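Local coordinates for protein DMATS type aromatic prenyltransferase (Streptomyces coelicolor, PDB 6ZS0) that probably prenylates tryptophan at C5 of the indole ring, using dimethylallyl diphosphate as the donor, as a DMATS-type aromatic prenyltransferase, at residues 3-15 with 35-47. Residues are numbered along the deposited sequence; the frame is centred on the assembly and turned at random. Where two conformers were deposited one is given.
Sequences ASTLGSFTGGQLR and LTDALGPVAQRPL
Leu-47 shows how one leucine can lie across the start of a helix. Its CB passes Ser-4 O, which accepts a hydrogen bond from Leu-47 N (3.0 Å); CG rests on the carbonyl group of Thr-5; there the branches part, CD1 reaching Phe-9 CB at 3.6 Å and CD2 meeting Leu-6 CD2, also at 3.6 Å. With CG anti to its own carbonyl carbon (chi1 -73°), the side chain crosses both Leu-6 and Phe-9 at about a right angle. Helix 6-20 begins here with a capping box: Ser-8 N donates to Thr-5 OG1, and Thr-5 N donates to Ser-8 OG almost straight (175°). The next two amides of the first turn bond across the contact, Leu-6 N to Arg-45 O and Gly-7 N to a lone pair of Ala-43 O at 2.7 Å. In this ABBA-barrel enzyme, the chain leaving helix 25-39 takes up amide hydrogens at the start of helix 6-20; the segments 6-15 and 35-39 run roughly antiparallel, at 143°. A water lies 2.6 Å from Thr-5 OG1. Replacing Thr-5 by a valine would probably leave Ser-8 N without its capping acceptor and this water without that partner. Deeper along the helices, Leu-35 CD2 lies against Leu-14 CD1 and against Thr-10 OG1, whose proton goes to Leu-6 O.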
# COMPACT_ATOMS: atom_id res chain seq x y z
N ALA A 3 -13.81 -20.99 -15.08
CA ALA A 3 -13.64 -19.55 -15.36
C ALA A 3 -12.84 -18.92 -14.23
O ALA A 3 -13.04 -19.31 -13.06
CB ALA A 3 -14.99 -18.90 -15.53
N SER A 4 -12.00 -17.95 -14.55
CA SER A 4 -11.14 -17.25 -13.57
C SER A 4 -12.02 -16.39 -12.66
O SER A 4 -13.01 -15.79 -13.14
CB SER A 4 -10.09 -16.43 -14.25
OG SER A 4 -9.20 -17.29 -14.94
N THR A 5 -11.69 -16.36 -11.39
CA THR A 5 -12.39 -15.56 -10.37
C THR A 5 -11.40 -14.55 -9.80
O THR A 5 -10.18 -14.69 -10.01
CB THR A 5 -12.99 -16.43 -9.27
OG1 THR A 5 -11.93 -17.17 -8.64
CG2 THR A 5 -14.04 -17.39 -9.79
N LEU A 6 -11.88 -13.59 -9.07
CA LEU A 6 -10.97 -12.69 -8.36
C LEU A 6 -10.05 -13.52 -7.48
O LEU A 6 -8.84 -13.23 -7.44
CB LEU A 6 -11.76 -11.69 -7.51
CG LEU A 6 -12.11 -10.40 -8.21
CD1 LEU A 6 -12.98 -9.55 -7.30
CD2 LEU A 6 -10.85 -9.63 -8.66
N GLY A 7 -10.59 -14.53 -6.77
CA GLY A 7 -9.79 -15.39 -5.88
C GLY A 7 -8.75 -16.21 -6.63
O GLY A 7 -7.59 -16.25 -6.19
N SER A 8 -9.11 -16.86 -7.73
CA SER A 8 -8.17 -17.73 -8.47
C SER A 8 -7.09 -16.86 -9.08
O SER A 8 -5.90 -17.24 -9.06
CB SER A 8 -8.85 -18.60 -9.48
OG SER A 8 -9.32 -17.87 -10.60
N PHE A 9 -7.45 -15.70 -9.62
CA PHE A 9 -6.52 -14.83 -10.36
C PHE A 9 -5.54 -14.18 -9.37
O PHE A 9 -4.31 -14.27 -9.58
CB PHE A 9 -7.28 -13.80 -11.18
CG PHE A 9 -6.38 -12.87 -11.95
CD1 PHE A 9 -5.97 -11.66 -11.41
CD2 PHE A 9 -5.96 -13.19 -13.23
CE1 PHE A 9 -5.15 -10.80 -12.12
CE2 PHE A 9 -5.15 -12.32 -13.94
CZ PHE A 9 -4.74 -11.13 -13.39
N THR A 10 -6.04 -13.55 -8.32
CA THR A 10 -5.16 -12.83 -7.34
C THR A 10 -4.39 -13.87 -6.53
O THR A 10 -3.26 -13.58 -6.14
CB THR A 10 -5.94 -11.86 -6.46
OG1 THR A 10 -6.87 -12.55 -5.62
CG2 THR A 10 -6.62 -10.78 -7.28
N GLY A 11 -4.96 -15.04 -6.34
CA GLY A 11 -4.30 -16.16 -5.64
C GLY A 11 -3.14 -16.68 -6.43
O GLY A 11 -2.06 -16.92 -5.83
N GLY A 12 -3.30 -16.84 -7.74
CA GLY A 12 -2.23 -17.24 -8.65
C GLY A 12 -1.11 -16.23 -8.59
O GLY A 12 0.06 -16.62 -8.51
N GLN A 13 -1.45 -14.93 -8.58
CA GLN A 13 -0.44 -13.86 -8.48
C GLN A 13 0.28 -13.97 -7.14
O GLN A 13 1.49 -13.83 -7.13
CB GLN A 13 -1.10 -12.50 -8.68
CG GLN A 13 -1.54 -12.25 -10.11
CD GLN A 13 -2.25 -10.94 -10.29
OE1 GLN A 13 -3.06 -10.54 -9.45
NE2 GLN A 13 -1.86 -10.22 -11.33
N LEU A 14 -0.45 -14.17 -6.04
CA LEU A 14 0.17 -14.25 -4.70
C LEU A 14 1.18 -15.41 -4.71
O LEU A 14 2.29 -15.23 -4.21
CB LEU A 14 -0.90 -14.42 -3.63
CG LEU A 14 -0.38 -14.47 -2.18
CD1 LEU A 14 -1.43 -13.94 -1.21
CD2 LEU A 14 0.06 -15.87 -1.80
N ARG A 15 0.79 -16.55 -5.26
CA ARG A 15 1.64 -17.76 -5.27
C ARG A 15 2.91 -17.51 -6.08
O ARG A 15 4.01 -17.88 -5.58
CB ARG A 15 0.86 -18.94 -5.83
CG ARG A 15 -0.23 -19.45 -4.91
CD ARG A 15 -1.00 -20.56 -5.61
NE ARG A 15 -2.17 -20.94 -4.82
CZ ARG A 15 -2.16 -21.80 -3.81
NH1 ARG A 15 -3.28 -22.08 -3.16
NH2 ARG A 15 -1.03 -22.40 -3.47
N LEU A 35 -5.66 -14.94 1.84
CA LEU A 35 -6.15 -13.90 0.90
C LEU A 35 -7.56 -14.28 0.45
O LEU A 35 -8.44 -13.44 0.50
CB LEU A 35 -5.23 -13.79 -0.31
CG LEU A 35 -5.74 -12.85 -1.41
CD1 LEU A 35 -6.02 -11.46 -0.86
CD2 LEU A 35 -4.79 -12.80 -2.59
N THR A 36 -7.77 -15.55 0.11
CA THR A 36 -9.12 -16.05 -0.26
C THR A 36 -10.09 -15.73 0.87
O THR A 36 -11.17 -15.24 0.59
CB THR A 36 -9.11 -17.56 -0.55
OG1 THR A 36 -8.25 -17.76 -1.66
CG2 THR A 36 -10.48 -18.13 -0.81
N ASP A 37 -9.73 -16.04 2.11
CA ASP A 37 -10.65 -15.83 3.26
C ASP A 37 -10.89 -14.33 3.47
O ASP A 37 -12.01 -13.96 3.76
CB ASP A 37 -10.13 -16.48 4.55
CG ASP A 37 -11.17 -16.52 5.67
OD1 ASP A 37 -12.23 -17.15 5.49
OD2 ASP A 37 -10.92 -15.90 6.71
N ALA A 38 -9.84 -13.52 3.32
CA ALA A 38 -9.91 -12.04 3.48
C ALA A 38 -10.86 -11.44 2.43
O ALA A 38 -11.63 -10.55 2.78
CB ALA A 38 -8.53 -11.47 3.41
N LEU A 39 -10.86 -11.95 1.21
CA LEU A 39 -11.75 -11.45 0.14
C LEU A 39 -13.20 -11.82 0.43
O LEU A 39 -14.11 -11.15 -0.14
CB LEU A 39 -11.31 -12.02 -1.21
CG LEU A 39 -10.07 -11.36 -1.82
CD1 LEU A 39 -9.57 -12.15 -3.02
CD2 LEU A 39 -10.36 -9.92 -2.24
N GLY A 40 -13.44 -12.88 1.21
CA GLY A 40 -14.78 -13.40 1.50
C GLY A 40 -15.56 -13.66 0.22
O GLY A 40 -15.02 -14.22 -0.73
N PRO A 41 -16.83 -13.26 0.14
CA PRO A 41 -17.70 -13.67 -0.96
C PRO A 41 -17.17 -13.33 -2.35
O PRO A 41 -17.34 -14.14 -3.30
CB PRO A 41 -18.98 -12.88 -0.65
CG PRO A 41 -18.98 -12.86 0.83
CD PRO A 41 -17.56 -12.47 1.15
N VAL A 42 -16.50 -12.18 -2.49
CA VAL A 42 -16.07 -11.70 -3.84
C VAL A 42 -14.93 -12.57 -4.38
O VAL A 42 -14.67 -12.45 -5.57
CB VAL A 42 -15.67 -10.21 -3.88
CG1 VAL A 42 -16.78 -9.32 -3.36
CG2 VAL A 42 -14.37 -9.92 -3.16
N ALA A 43 -14.28 -13.40 -3.56
CA ALA A 43 -13.20 -14.30 -4.07
C ALA A 43 -13.79 -15.17 -5.19
O ALA A 43 -13.06 -15.51 -6.12
CB ALA A 43 -12.59 -15.13 -2.98
N GLN A 44 -15.07 -15.51 -5.08
CA GLN A 44 -15.75 -16.43 -6.02
C GLN A 44 -16.30 -15.65 -7.22
O GLN A 44 -16.88 -16.27 -8.12
CB GLN A 44 -16.85 -17.20 -5.29
CG GLN A 44 -16.29 -18.27 -4.36
CD GLN A 44 -16.45 -19.65 -4.96
OE1 GLN A 44 -15.61 -20.13 -5.73
NE2 GLN A 44 -17.57 -20.29 -4.63
N ARG A 45 -16.11 -14.33 -7.26
CA ARG A 45 -16.70 -13.50 -8.34
C ARG A 45 -15.97 -13.75 -9.65
O ARG A 45 -14.77 -13.56 -9.72
CB ARG A 45 -16.60 -12.02 -7.99
CG ARG A 45 -17.47 -11.13 -8.86
CD ARG A 45 -17.28 -9.67 -8.50
NE ARG A 45 -18.04 -8.78 -9.37
CZ ARG A 45 -19.32 -8.46 -9.21
NH1 ARG A 45 -20.01 -8.97 -8.21
NH2 ARG A 45 -19.90 -7.63 -10.07
N PRO A 46 -16.64 -14.19 -10.74
CA PRO A 46 -15.96 -14.34 -12.01
C PRO A 46 -15.41 -13.01 -12.53
O PRO A 46 -16.04 -12.00 -12.36
CB PRO A 46 -17.06 -14.86 -12.95
CG PRO A 46 -18.00 -15.53 -12.01
CD PRO A 46 -18.03 -14.63 -10.80
N LEU A 47 -14.26 -13.07 -13.19
CA LEU A 47 -13.60 -11.85 -13.74
C LEU A 47 -14.37 -11.33 -14.96
O LEU A 47 -14.12 -10.20 -15.35
CB LEU A 47 -12.14 -12.15 -14.09
CG LEU A 47 -11.18 -12.31 -12.89
CD1 LEU A 47 -9.76 -12.41 -13.38
CD2 LEU A 47 -11.29 -11.18 -11.89
O HOH W 1 -12.67 -18.89 -6.79